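Apical membrane antigen 1 (Toxoplasma gondii, PDB 3ZLE) probably takes part in host cell invasion by sporozoites, as the conserved ectodomain of a membrane-anchored surface antigen of the AMA1 family. Local coordinates at residues A217-A222 against T337-S342; A301-F306 against D321-C326; P51-A56 against A198-S203; N23-H28 against G297-N302. All coordinates share one frame; numbering follows the deposited sequence.

Interaction 1: A217-A222 against T337-S342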
loop_
_atom_site.group_PDB
_atom_site.type_symbol
_atom_site.label_atom_id
_atom_site.label_comp_id
_atom_site.label_asym_id
_atom_site.label_seq_id
_atom_site.Cartn_x
_atom_site.Cartn_y
_atom_site.Cartn_z
ATOM N N ALA A 217 -6.113 12.470 -0.668
ATOM C CA ALA A 217 -7.029 11.557 -1.289
ATOM C C ALA A 217 -6.870 10.139 -0.853
ATOM O O ALA A 217 -7.718 9.354 -0.976
ATOM C CB ALA A 217 -6.858 11.625 -2.767
ATOM N N CYS A 218 -5.709 9.855 -0.358
ATOM C CA CYS A 218 -5.296 8.447 -0.121
ATOM C C CYS A 218 -5.282 8.066 1.358
ATOM O O CYS A 218 -5.156 8.935 2.252
ATOM C CB CYS A 218 -3.910 8.187 -0.700
ATOM S SG CYS A 218 -3.824 8.053 -2.512
ATOM N N PRO A 219 -5.415 6.775 1.637
ATOM C CA PRO A 219 -5.473 6.330 3.033
ATOM C C PRO A 219 -4.073 6.120 3.615
ATOM O O PRO A 219 -3.653 5.003 3.824
ATOM C CB PRO A 219 -6.219 5.004 2.932
ATOM C CG PRO A 219 -5.833 4.473 1.593
ATOM C CD PRO A 219 -5.549 5.652 0.688
ATOM N N ASN A 220 -3.372 7.201 3.842
ATOM C CA ASN A 220 -1.963 7.165 4.205
ATOM C C ASN A 220 -1.663 6.739 5.594
ATOM O O ASN A 220 -0.573 6.241 5.834
ATOM C CB ASN A 220 -1.328 8.509 3.963
ATOM C CG ASN A 220 -1.736 9.085 2.669
ATOM O OD1 ASN A 220 -1.580 8.436 1.624
ATOM N ND2 ASN A 220 -2.303 10.280 2.699
ATOM N N ASP A 221 -2.630 6.873 6.510
ATOM C CA ASP A 221 -2.403 6.610 7.930
ATOM C C ASP A 221 -3.451 5.726 8.590
ATOM O O ASP A 221 -4.588 5.616 8.116
ATOM C CB ASP A 221 -2.272 7.945 8.695
ATOM C CG ASP A 221 -1.258 8.873 8.066
ATOM O OD1 ASP A 221 -0.052 8.563 8.144
ATOM O OD2 ASP A 221 -1.658 9.923 7.502
ATOM N N ALA A 222 -3.041 5.043 9.656
ATOM C CA ALA A 222 -3.947 4.296 10.538
ATOM C C ALA A 222 -4.836 5.289 11.233
ATOM O O ALA A 222 -4.507 6.450 11.320
ATOM C CB ALA A 222 -3.133 3.504 11.562
ATOM N N THR A 337 -5.021 -0.011 6.871
ATOM C CA THR A 337 -5.194 -0.630 5.524
ATOM C C THR A 337 -3.941 -1.245 4.999
ATOM O O THR A 337 -2.818 -0.907 5.417
ATOM C CB THR A 337 -5.718 0.340 4.479
ATOM O OG1 THR A 337 -4.673 1.215 4.088
ATOM C CG2 THR A 337 -6.907 1.138 4.987
ATOM N N ALA A 338 -4.093 -2.052 3.973
ATOM C CA ALA A 338 -2.919 -2.487 3.229
ATOM C C ALA A 338 -2.130 -1.358 2.573
ATOM O O ALA A 338 -0.898 -1.476 2.398
ATOM C CB ALA A 338 -3.267 -3.555 2.238
ATOM N N LEU A 339 -2.767 -0.227 2.345
ATOM C CA LEU A 339 -1.993 0.938 1.761
ATOM C C LEU A 339 -1.203 1.770 2.749
ATOM O O LEU A 339 -0.076 2.232 2.443
ATOM C CB LEU A 339 -2.899 1.841 0.969
ATOM C CG LEU A 339 -3.268 1.187 -0.363
ATOM C CD1 LEU A 339 -4.523 1.802 -0.934
ATOM C CD2 LEU A 339 -2.096 1.334 -1.315
ATOM N N GLY A 340 -1.839 2.047 3.893
ATOM C CA GLY A 340 -1.360 3.061 4.809
ATOM C C GLY A 340 -0.134 2.677 5.597
ATOM O O GLY A 340 0.370 1.555 5.478
ATOM N N SER A 341 0.404 3.669 6.312
ATOM C CA SER A 341 1.416 3.472 7.355
ATOM C C SER A 341 0.810 2.961 8.649
ATOM O O SER A 341 -0.373 2.918 8.791
ATOM C CB SER A 341 2.120 4.801 7.668
ATOM O OG SER A 341 3.422 4.544 8.193
ATOM N N SER A 342 1.640 2.719 9.646
ATOM C CA SER A 342 1.122 2.433 10.968
ATOM C C SER A 342 1.078 3.715 11.793
ATOM O O SER A 342 0.549 3.699 12.883
ATOM C CB SER A 342 1.987 1.380 11.698
ATOM O OG SER A 342 3.320 1.852 11.827
HETATM O O HOH W 1 -4.432 3.120 5.915
#
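Pro219 meets Leu339 and Gly340 where two loops of the AMA1 ectodomain, whose sequence family belongs to the PAN clan, run side by side: 217-222 leaves helix 214-217 through an inverse gamma turn centred on Pro219, and 337-342 follows strand 333-337 through an ST motif. Just ahead of the turn, Cys218 ties this loop to Cys50 by a disulfide. The proline ring is the apolar element, its CG lying 3.9 Å from Leu339 CD1 and close to Leu339 CB as well. Its carbonyl oxygen lies 3.2 Å from Gly340 CA, so the two backbones come together without a side chain between them. The same oxygen lies 2.9 Å from a bridging water, which pairs with Thr337 OG1 at 2.7 Å and weakly with Asp221 O. With chi1 at 75°, Thr337 tucks that hydroxyl between its own N and carbonyl carbon, where it accepts from Gly340 N at 3.0 Å and, weakly, from Leu339 N. One step further, Asn220 O receives Ser341 N in a 2.8 Å bond that is almost straight at hydrogen (176°), the donor standing above the carbonyl plane. The Asn220 side chain turns from this contact and gives its amide N-H to Trp214 O. Asp221 likewise points its CB away from 337-342, its carboxylate bonding to Thr343. The loop ends as Ala222 begins strand 222-223, its CB 3.9 Å from Ser342 O.

Interaction 2: A301-F306 against D321-C326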
loop_
_atom_site.group_PDB
_atom_site.type_symbol
_atom_site.label_atom_id
_atom_site.label_comp_id
_atom_site.label_asym_id
_atom_site.label_seq_id
_atom_site.Cartn_x
_atom_site.Cartn_y
_atom_site.Cartn_z
ATOM N N ALA A 301 -9.377 -7.836 0.264
ATOM C CA ALA A 301 -9.450 -7.731 1.719
ATOM C C ALA A 301 -8.344 -6.778 2.153
ATOM O O ALA A 301 -7.219 -7.210 2.364
ATOM C CB ALA A 301 -9.244 -9.104 2.347
ATOM N N ASN A 302 -8.622 -5.480 2.109
ATOM C CA ASN A 302 -7.558 -4.478 2.150
ATOM C C ASN A 302 -7.600 -3.679 3.470
ATOM O O ASN A 302 -6.728 -2.837 3.706
ATOM C CB ASN A 302 -7.703 -3.451 1.002
ATOM C CG ASN A 302 -7.862 -4.084 -0.346
ATOM O OD1 ASN A 302 -7.138 -5.030 -0.699
ATOM N ND2 ASN A 302 -8.674 -3.454 -1.185
ATOM N N TRP A 303 -8.694 -3.825 4.213
ATOM C CA TRP A 303 -8.900 -3.119 5.473
ATOM C C TRP A 303 -8.828 -4.073 6.655
ATOM O O TRP A 303 -9.185 -5.225 6.521
ATOM C CB TRP A 303 -10.246 -2.445 5.480
ATOM C CG TRP A 303 -10.525 -1.565 4.244
ATOM C CD1 TRP A 303 -10.427 -0.206 4.176
ATOM C CD2 TRP A 303 -11.083 -1.996 2.975
ATOM N NE1 TRP A 303 -10.794 0.232 2.906
ATOM C CE2 TRP A 303 -11.188 -0.850 2.154
ATOM C CE3 TRP A 303 -11.381 -3.249 2.421
ATOM C CZ2 TRP A 303 -11.645 -0.912 0.812
ATOM C CZ3 TRP A 303 -11.808 -3.316 1.093
ATOM C CH2 TRP A 303 -11.971 -2.140 0.318
ATOM N N ALA A 304 -8.315 -3.582 7.803
ATOM C CA ALA A 304 -8.252 -4.350 9.022
ATOM C C ALA A 304 -8.703 -3.521 10.216
ATOM O O ALA A 304 -8.296 -2.379 10.375
ATOM C CB ALA A 304 -6.834 -4.889 9.267
ATOM N N ASN A 305 -9.582 -4.095 11.043
ATOM C CA ASN A 305 -9.916 -3.506 12.321
ATOM C C ASN A 305 -9.138 -4.172 13.432
ATOM O O ASN A 305 -9.186 -5.411 13.585
ATOM C CB ASN A 305 -11.408 -3.638 12.575
ATOM C CG ASN A 305 -12.190 -2.546 11.911
ATOM O OD1 ASN A 305 -11.634 -1.483 11.573
ATOM N ND2 ASN A 305 -13.475 -2.767 11.734
ATOM N N PHE A 306 -8.410 -3.375 14.207
ATOM C CA PHE A 306 -7.695 -3.895 15.375
ATOM C C PHE A 306 -8.398 -3.508 16.687
ATOM O O PHE A 306 -8.495 -2.325 17.030
ATOM C CB PHE A 306 -6.271 -3.389 15.404
ATOM C CG PHE A 306 -5.533 -3.768 16.658
ATOM C CD1 PHE A 306 -4.909 -5.005 16.771
ATOM C CD2 PHE A 306 -5.569 -2.945 17.767
ATOM C CE1 PHE A 306 -4.191 -5.325 17.898
ATOM C CE2 PHE A 306 -4.881 -3.280 18.926
ATOM C CZ PHE A 306 -4.167 -4.452 18.982
ATOM N N ASP A 321 -13.256 -7.212 3.543
ATOM C CA ASP A 321 -13.135 -6.880 2.127
ATOM C C ASP A 321 -14.277 -6.064 1.585
ATOM O O ASP A 321 -14.462 -6.022 0.376
ATOM C CB ASP A 321 -12.977 -8.147 1.284
ATOM C CG ASP A 321 -14.238 -8.988 1.249
ATOM O OD1 ASP A 321 -15.255 -8.600 1.849
ATOM O OD2 ASP A 321 -14.176 -10.084 0.681
ATOM N N GLN A 322 -14.927 -5.288 2.453
ATOM C CA GLN A 322 -15.914 -4.300 2.005
ATOM C C GLN A 322 -15.416 -2.864 2.153
ATOM O O GLN A 322 -14.771 -2.515 3.129
ATOM C CB GLN A 322 -17.196 -4.452 2.794
ATOM C CG GLN A 322 -17.819 -5.830 2.688
ATOM C CD GLN A 322 -19.199 -5.777 2.076
ATOM O OE1 GLN A 322 -20.052 -4.988 2.502
ATOM N NE2 GLN A 322 -19.420 -6.586 1.045
ATOM N N VAL A 323 -15.811 -2.009 1.224
ATOM C CA VAL A 323 -15.557 -0.624 1.378
ATOM C C VAL A 323 -16.388 -0.117 2.544
ATOM O O VAL A 323 -17.632 -0.174 2.498
ATOM C CB VAL A 323 -15.898 0.165 0.114
ATOM C CG1 VAL A 323 -15.811 1.669 0.404
ATOM C CG2 VAL A 323 -14.944 -0.216 -1.018
ATOM N N PRO A 324 -15.716 0.494 3.543
ATOM C CA PRO A 324 -16.419 0.936 4.733
ATOM C C PRO A 324 -16.936 2.341 4.488
ATOM O O PRO A 324 -16.391 3.039 3.641
ATOM C CB PRO A 324 -15.319 0.924 5.815
ATOM C CG PRO A 324 -14.063 1.146 5.072
ATOM C CD PRO A 324 -14.263 0.663 3.651
ATOM N N ASP A 325 -17.997 2.739 5.183
ATOM C CA ASP A 325 -18.593 4.059 4.948
ATOM C C ASP A 325 -18.867 4.809 6.251
ATOM O O ASP A 325 -19.483 5.841 6.264
ATOM C CB ASP A 325 -19.892 3.927 4.107
ATOM C CG ASP A 325 -20.954 3.086 4.793
ATOM O OD1 ASP A 325 -20.814 2.810 6.006
ATOM O OD2 ASP A 325 -22.006 2.784 4.150
ATOM N N CYS A 326 -18.352 4.310 7.354
ATOM C CA CYS A 326 -18.343 5.121 8.562
ATOM C C CYS A 326 -17.273 4.605 9.491
ATOM O O CYS A 326 -16.611 3.561 9.217
ATOM C CB CYS A 326 -19.719 5.078 9.259
ATOM S SG CYS A 326 -20.261 3.385 9.573
#
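Ala301 and Asp321 bring their backbones together, CA to CA at 3.8 Å, just beyond a classic beta bulge in which Asn302 and Trp303 both face Phe320, and the two segments then part as strand 303-308 leaves the loop 321-326. At the close point Asp321 CB sits 3.6 Å from Ala301 CA while its carboxylate leads away. Past it Trp303 carries the contact, spreading its indole over the loop. The five-membered ring takes Pro324 CD over its face in a CH-pi contact, 3.8 Å from the centroid and 21° off the normal. Toward the rim of the same face lies Gln322 O, 3.5 Å from Trp303 CE3, and Val323 CG2 touches Trp303 CH2 at 3.8 Å. Asn302 CB backs the opposite face. Trp303 CG stands beside its own backbone N (chi1 -51°), which swings the ring toward the loop, and its NE1 is held by Phe22 O. Around this layer, Phe228 meets the indole edge-to-face, Ile24 and Pro25 of helix 24-27 touch it, and strand 315-320 pairs with 303-308 within a four-stranded antiparallel sheet.

Interaction 3: P51-A56 against A198-S203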
loop_
_atom_site.group_PDB
_atom_site.type_symbol
_atom_site.label_atom_id
_atom_site.label_comp_id
_atom_site.label_asym_id
_atom_site.label_seq_id
_atom_site.Cartn_x
_atom_site.Cartn_y
_atom_site.Cartn_z
ATOM N N PRO A 51 0.263 5.957 -2.848
ATOM C CA PRO A 51 1.540 5.457 -2.350
ATOM C C PRO A 51 1.337 4.387 -1.289
ATOM O O PRO A 51 0.292 4.347 -0.611
ATOM C CB PRO A 51 2.216 6.709 -1.776
ATOM C CG PRO A 51 1.134 7.691 -1.527
ATOM C CD PRO A 51 -0.032 7.334 -2.407
ATOM N N VAL A 52 2.266 3.446 -1.211
ATOM C CA VAL A 52 2.079 2.313 -0.336
ATOM C C VAL A 52 3.138 2.404 0.732
ATOM O O VAL A 52 4.312 2.132 0.468
ATOM C CB VAL A 52 2.291 0.998 -1.117
ATOM C CG1 VAL A 52 1.688 -0.189 -0.321
ATOM C CG2 VAL A 52 1.665 1.107 -2.505
ATOM N N PHE A 53 2.733 2.753 1.951
ATOM C CA PHE A 53 3.688 3.098 3.000
ATOM C C PHE A 53 4.259 1.859 3.660
ATOM O O PHE A 53 3.510 0.958 4.095
ATOM C CB PHE A 53 2.994 3.960 4.046
ATOM C CG PHE A 53 2.780 5.370 3.605
ATOM C CD1 PHE A 53 1.697 5.687 2.792
ATOM C CD2 PHE A 53 3.751 6.354 3.843
ATOM C CE1 PHE A 53 1.481 6.999 2.400
ATOM C CE2 PHE A 53 3.571 7.668 3.365
ATOM C CZ PHE A 53 2.452 7.962 2.603
ATOM N N GLY A 54 5.586 1.791 3.725
ATOM C CA GLY A 54 6.249 0.679 4.364
ATOM C C GLY A 54 6.418 -0.556 3.494
ATOM O O GLY A 54 7.011 -1.538 3.938
ATOM N N LYS A 55 6.006 -0.483 2.216
ATOM C CA LYS A 55 6.239 -1.586 1.308
ATOM C C LYS A 55 7.673 -1.757 0.915
ATOM O O LYS A 55 8.283 -0.843 0.351
ATOM C CB LYS A 55 5.356 -1.514 0.074
ATOM C CG LYS A 55 5.789 -2.400 -1.096
ATOM C CD LYS A 55 4.589 -2.810 -1.977
ATOM C CE LYS A 55 5.080 -3.345 -3.305
ATOM N NZ LYS A 55 3.997 -3.821 -4.246
ATOM N N ALA A 56 8.209 -2.966 1.159
ATOM C CA ALA A 56 9.541 -3.312 0.728
ATOM C C ALA A 56 9.459 -4.640 -0.049
ATOM O O ALA A 56 8.522 -5.419 0.127
ATOM C CB ALA A 56 10.474 -3.453 1.954
ATOM N N ALA A 198 12.523 4.523 5.969
ATOM C CA ALA A 198 11.060 4.594 6.009
ATOM C C ALA A 198 10.542 4.718 4.578
ATOM O O ALA A 198 10.511 5.788 4.017
ATOM C CB ALA A 198 10.573 5.770 6.894
ATOM N N LEU A 199 10.128 3.594 4.010
ATOM C CA LEU A 199 9.981 3.460 2.590
ATOM C C LEU A 199 8.569 3.761 2.173
ATOM O O LEU A 199 7.612 3.500 2.917
ATOM C CB LEU A 199 10.361 2.048 2.154
ATOM C CG LEU A 199 11.849 1.737 2.352
ATOM C CD1 LEU A 199 12.228 0.433 1.669
ATOM C CD2 LEU A 199 12.684 2.882 1.855
ATOM N N VAL A 200 8.429 4.222 0.946
ATOM C CA VAL A 200 7.117 4.374 0.335
ATOM C C VAL A 200 7.266 3.887 -1.064
ATOM O O VAL A 200 8.158 4.339 -1.753
ATOM C CB VAL A 200 6.677 5.845 0.264
ATOM C CG1 VAL A 200 5.250 5.927 -0.272
ATOM C CG2 VAL A 200 6.751 6.478 1.651
ATOM N N TYR A 201 6.489 2.860 -1.428
ATOM C CA TYR A 201 6.577 2.271 -2.753
ATOM C C TYR A 201 5.392 2.760 -3.521
ATOM O O TYR A 201 4.302 2.929 -2.960
ATOM C CB TYR A 201 6.536 0.726 -2.674
ATOM C CG TYR A 201 6.696 -0.002 -4.015
ATOM C CD1 TYR A 201 5.621 -0.146 -4.892
ATOM C CD2 TYR A 201 7.862 -0.699 -4.306
ATOM C CE1 TYR A 201 5.771 -0.809 -6.103
ATOM C CE2 TYR A 201 7.989 -1.435 -5.471
ATOM C CZ TYR A 201 6.947 -1.485 -6.356
ATOM O OH TYR A 201 7.117 -2.165 -7.531
ATOM N N GLY A 202 5.605 3.090 -4.788
ATOM C CA GLY A 202 4.494 3.596 -5.601
ATOM C C GLY A 202 4.705 3.366 -7.082
ATOM O O GLY A 202 5.836 3.230 -7.540
ATOM N N SER A 203 3.617 3.476 -7.843
ATOM C CA SER A 203 3.686 3.509 -9.305
ATOM C C SER A 203 3.956 4.928 -9.739
ATOM O O SER A 203 3.705 5.866 -8.999
ATOM C CB SER A 203 2.340 3.078 -9.905
ATOM O OG SER A 203 1.596 4.226 -10.237
#
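Lys55 lies extended over one face of the Tyr201 ring, its CE 3.6 Å from the ring centroid and only 10° off the normal in a CH-pi contact, beside the antiparallel pairing of strand 52-53, an outermost strand of a five-stranded sheet, with strand 199-202. The ammonium NZ lies over the same ring face, 4.3 Å from the centroid, a cation-pi pair. On the other face of the sheet, the Phe53 ring carries Val200 CG1 over the centre of one face, while Val200 CG2 touches its CD2 at 3.7 Å, the two side chains lying side by side. Val52 and Tyr201 form a hydrogen-bonded pair: Val52 N gives to Tyr201 O at 2.7 Å, nearly along the C=O axis, and Tyr201 N returns a bond to Val52 O. Phe53 and Val200 make the next, non-hydrogen-bonded pair. Val52 to Lys55 form a type II turn, and Gly54, at positive phi, gives its N-H to Leu199 O at 2.8 Å. Lys55 is buried, and Gln165 OE1 and Phe33 O accept from NZ, probably helping to stabilise its charge. Tyr201 CG stands anti to its backbone N (chi1 -177°), laying the ring against the lysine chain. On the face shared by Phe53 and Val200, Pro51 CB presses on Val200 CG1 at 3.5 Å.

Interaction 4: N23-H28 against G297-N302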
loop_
_atom_site.group_PDB
_atom_site.type_symbol
_atom_site.label_atom_id
_atom_site.label_comp_id
_atom_site.label_asym_id
_atom_site.label_seq_id
_atom_site.Cartn_x
_atom_site.Cartn_y
_atom_site.Cartn_z
ATOM N N ASN A 23 -11.996 4.451 0.334
ATOM C CA ASN A 23 -12.568 3.728 -0.805
ATOM C C ASN A 23 -11.491 3.340 -1.783
ATOM O O ASN A 23 -11.284 3.989 -2.808
ATOM C CB ASN A 23 -13.594 4.562 -1.501
ATOM C CG ASN A 23 -14.267 3.817 -2.606
ATOM O OD1 ASN A 23 -13.861 2.707 -2.973
ATOM N ND2 ASN A 23 -15.328 4.388 -3.121
ATOM N N ILE A 24 -10.747 2.329 -1.394
ATOM C CA ILE A 24 -9.519 1.907 -2.063
ATOM C C ILE A 24 -9.627 1.527 -3.576
ATOM O O ILE A 24 -8.719 1.845 -4.374
ATOM C CB ILE A 24 -8.871 0.782 -1.225
ATOM C CG1 ILE A 24 -8.256 1.414 0.056
ATOM C CG2 ILE A 24 -7.810 0.024 -2.022
ATOM C CD1 ILE A 24 -7.439 0.425 0.891
ATOM N N PRO A 25 -10.656 0.734 -3.963
ATOM C CA PRO A 25 -10.786 0.451 -5.407
ATOM C C PRO A 25 -10.973 1.721 -6.180
ATOM O O PRO A 25 -10.474 1.843 -7.284
ATOM C CB PRO A 25 -12.085 -0.369 -5.491
ATOM C CG PRO A 25 -12.294 -0.922 -4.101
ATOM C CD PRO A 25 -11.736 0.117 -3.169
ATOM N N GLN A 26 -11.743 2.658 -5.638
ATOM C CA GLN A 26 -11.857 3.937 -6.275
ATOM C C GLN A 26 -10.544 4.750 -6.278
ATOM O O GLN A 26 -10.099 5.186 -7.336
ATOM C CB GLN A 26 -12.981 4.727 -5.665
ATOM C CG GLN A 26 -13.222 6.063 -6.347
ATOM C CD GLN A 26 -14.639 6.536 -6.127
ATOM O OE1 GLN A 26 -15.556 5.728 -6.030
ATOM N NE2 GLN A 26 -14.812 7.846 -5.955
ATOM N N VAL A 27 -9.950 5.014 -5.108
ATOM C CA VAL A 27 -8.830 5.999 -5.070
ATOM C C VAL A 27 -7.486 5.336 -5.473
ATOM O O VAL A 27 -6.647 5.962 -6.053
ATOM C CB VAL A 27 -8.668 6.723 -3.702
ATOM C CG1 VAL A 27 -9.952 7.440 -3.284
ATOM C CG2 VAL A 27 -8.225 5.750 -2.613
ATOM N N HIS A 28 -7.327 4.057 -5.224
ATOM C CA HIS A 28 -6.106 3.403 -5.651
ATOM C C HIS A 28 -6.234 2.689 -7.013
ATOM O O HIS A 28 -5.439 2.953 -7.915
ATOM C CB HIS A 28 -5.598 2.457 -4.558
ATOM C CG HIS A 28 -4.277 1.830 -4.847
ATOM N ND1 HIS A 28 -3.120 2.561 -5.037
ATOM C CD2 HIS A 28 -3.936 0.518 -5.009
ATOM C CE1 HIS A 28 -2.123 1.723 -5.292
ATOM N NE2 HIS A 28 -2.594 0.478 -5.260
ATOM N N GLY A 297 -7.953 -4.515 -9.740
ATOM C CA GLY A 297 -8.589 -3.137 -9.686
ATOM C C GLY A 297 -8.620 -2.554 -8.284
ATOM O O GLY A 297 -9.344 -1.593 -8.027
ATOM N N GLY A 298 -7.844 -3.164 -7.355
ATOM C CA GLY A 298 -7.894 -2.774 -5.951
ATOM C C GLY A 298 -9.072 -3.280 -5.134
ATOM O O GLY A 298 -9.208 -2.941 -3.956
ATOM N N PHE A 299 -9.862 -4.178 -5.702
ATOM C CA PHE A 299 -10.832 -4.908 -4.902
ATOM C C PHE A 299 -10.146 -6.015 -4.083
ATOM O O PHE A 299 -9.269 -6.738 -4.588
ATOM C CB PHE A 299 -11.945 -5.480 -5.802
ATOM C CG PHE A 299 -12.852 -4.419 -6.399
ATOM C CD1 PHE A 299 -13.966 -3.944 -5.698
ATOM C CD2 PHE A 299 -12.538 -3.817 -7.635
ATOM C CE1 PHE A 299 -14.767 -2.885 -6.213
ATOM C CE2 PHE A 299 -13.372 -2.807 -8.182
ATOM C CZ PHE A 299 -14.486 -2.336 -7.456
ATOM N N GLY A 300 -10.486 -6.119 -2.803
ATOM C CA GLY A 300 -9.977 -7.256 -2.026
ATOM C C GLY A 300 -10.047 -6.996 -0.523
ATOM O O GLY A 300 -10.642 -6.027 -0.090
ATOM N N ALA A 301 -9.377 -7.836 0.264
ATOM C CA ALA A 301 -9.450 -7.731 1.719
ATOM C C ALA A 301 -8.344 -6.778 2.153
ATOM O O ALA A 301 -7.219 -7.210 2.364
ATOM C CB ALA A 301 -9.244 -9.104 2.347
ATOM N N ASN A 302 -8.622 -5.480 2.109
ATOM C CA ASN A 302 -7.558 -4.478 2.150
ATOM C C ASN A 302 -7.600 -3.679 3.470
ATOM O O ASN A 302 -6.728 -2.837 3.706
ATOM C CB ASN A 302 -7.703 -3.451 1.002
ATOM C CG ASN A 302 -7.862 -4.084 -0.346
ATOM O OD1 ASN A 302 -7.138 -5.030 -0.699
ATOM N ND2 ASN A 302 -8.674 -3.454 -1.185
#
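Pro25 and Phe299 make the aromatic part of this contact, their side chains crossing at about a right angle: Pro25 CB sits over the centre of one ring face, 3.7 Å from the centroid and 12° off the normal, a CH-pi interaction. Although Phe299 directs its CB away from helix 24-27, the ring returns to meet the proline. Most of the remaining packing sets side-chain carbon against polar atoms of the loop. Pro25 CG rests 3.7 Å from Gly298 O, and Ile24 CG2, the branch anti to the backbone N, lies 3.7 Å from Asn302 ND2, while Ile24 CD1 meets Asn302 CB at 3.9 Å. Gly297 and Gly298 both have positive phi, and with no side chain on Gly298 its CA comes within 4.4 Å of Pro25 CA. The hydrogen bonds hold each segment in shape and tie it to its surroundings; none joins the two. Asn302 ND2 gives to Gly298 O at 2.9 Å, closing the loop on itself, and its OD1 accepts from Ala267 N, so both ends of the amide are fixed. On the helix side, Asn23 accepts weakly from Gln26 N through OD1 at 3.4 Å, and His28 anchors its ring to Cys50 N and Gly31 O. The arrangement is a short helix with an asparagine N-cap, its start seated on a glycine-containing loop that leads into strand 303-308.

Interactions 1 and 3 are buried near the middle of the chain, interactions 2 and 4 partly exposed. They join up through shared loops. Interaction 1 touches all the others: Leu339 O bonds Phe53 N of interaction 3, Ala338 N bonds Asn302 O of interactions 2 and 4, and Leu339 CD1 meets Ile24 CD1. Interactions 2 and 4 share Ala301 and Asn302, and Trp303 packs on Ile24, whereas interactions 2 and 3 lie about 20 Å apart between centres. Chemistry follows place. The strand pairing of interaction 3 and the loop pairing of interaction 1 use backbone bonds, interaction 1 adding a bridging water, while interactions 2 and 4 rest on proline-to-ring packing.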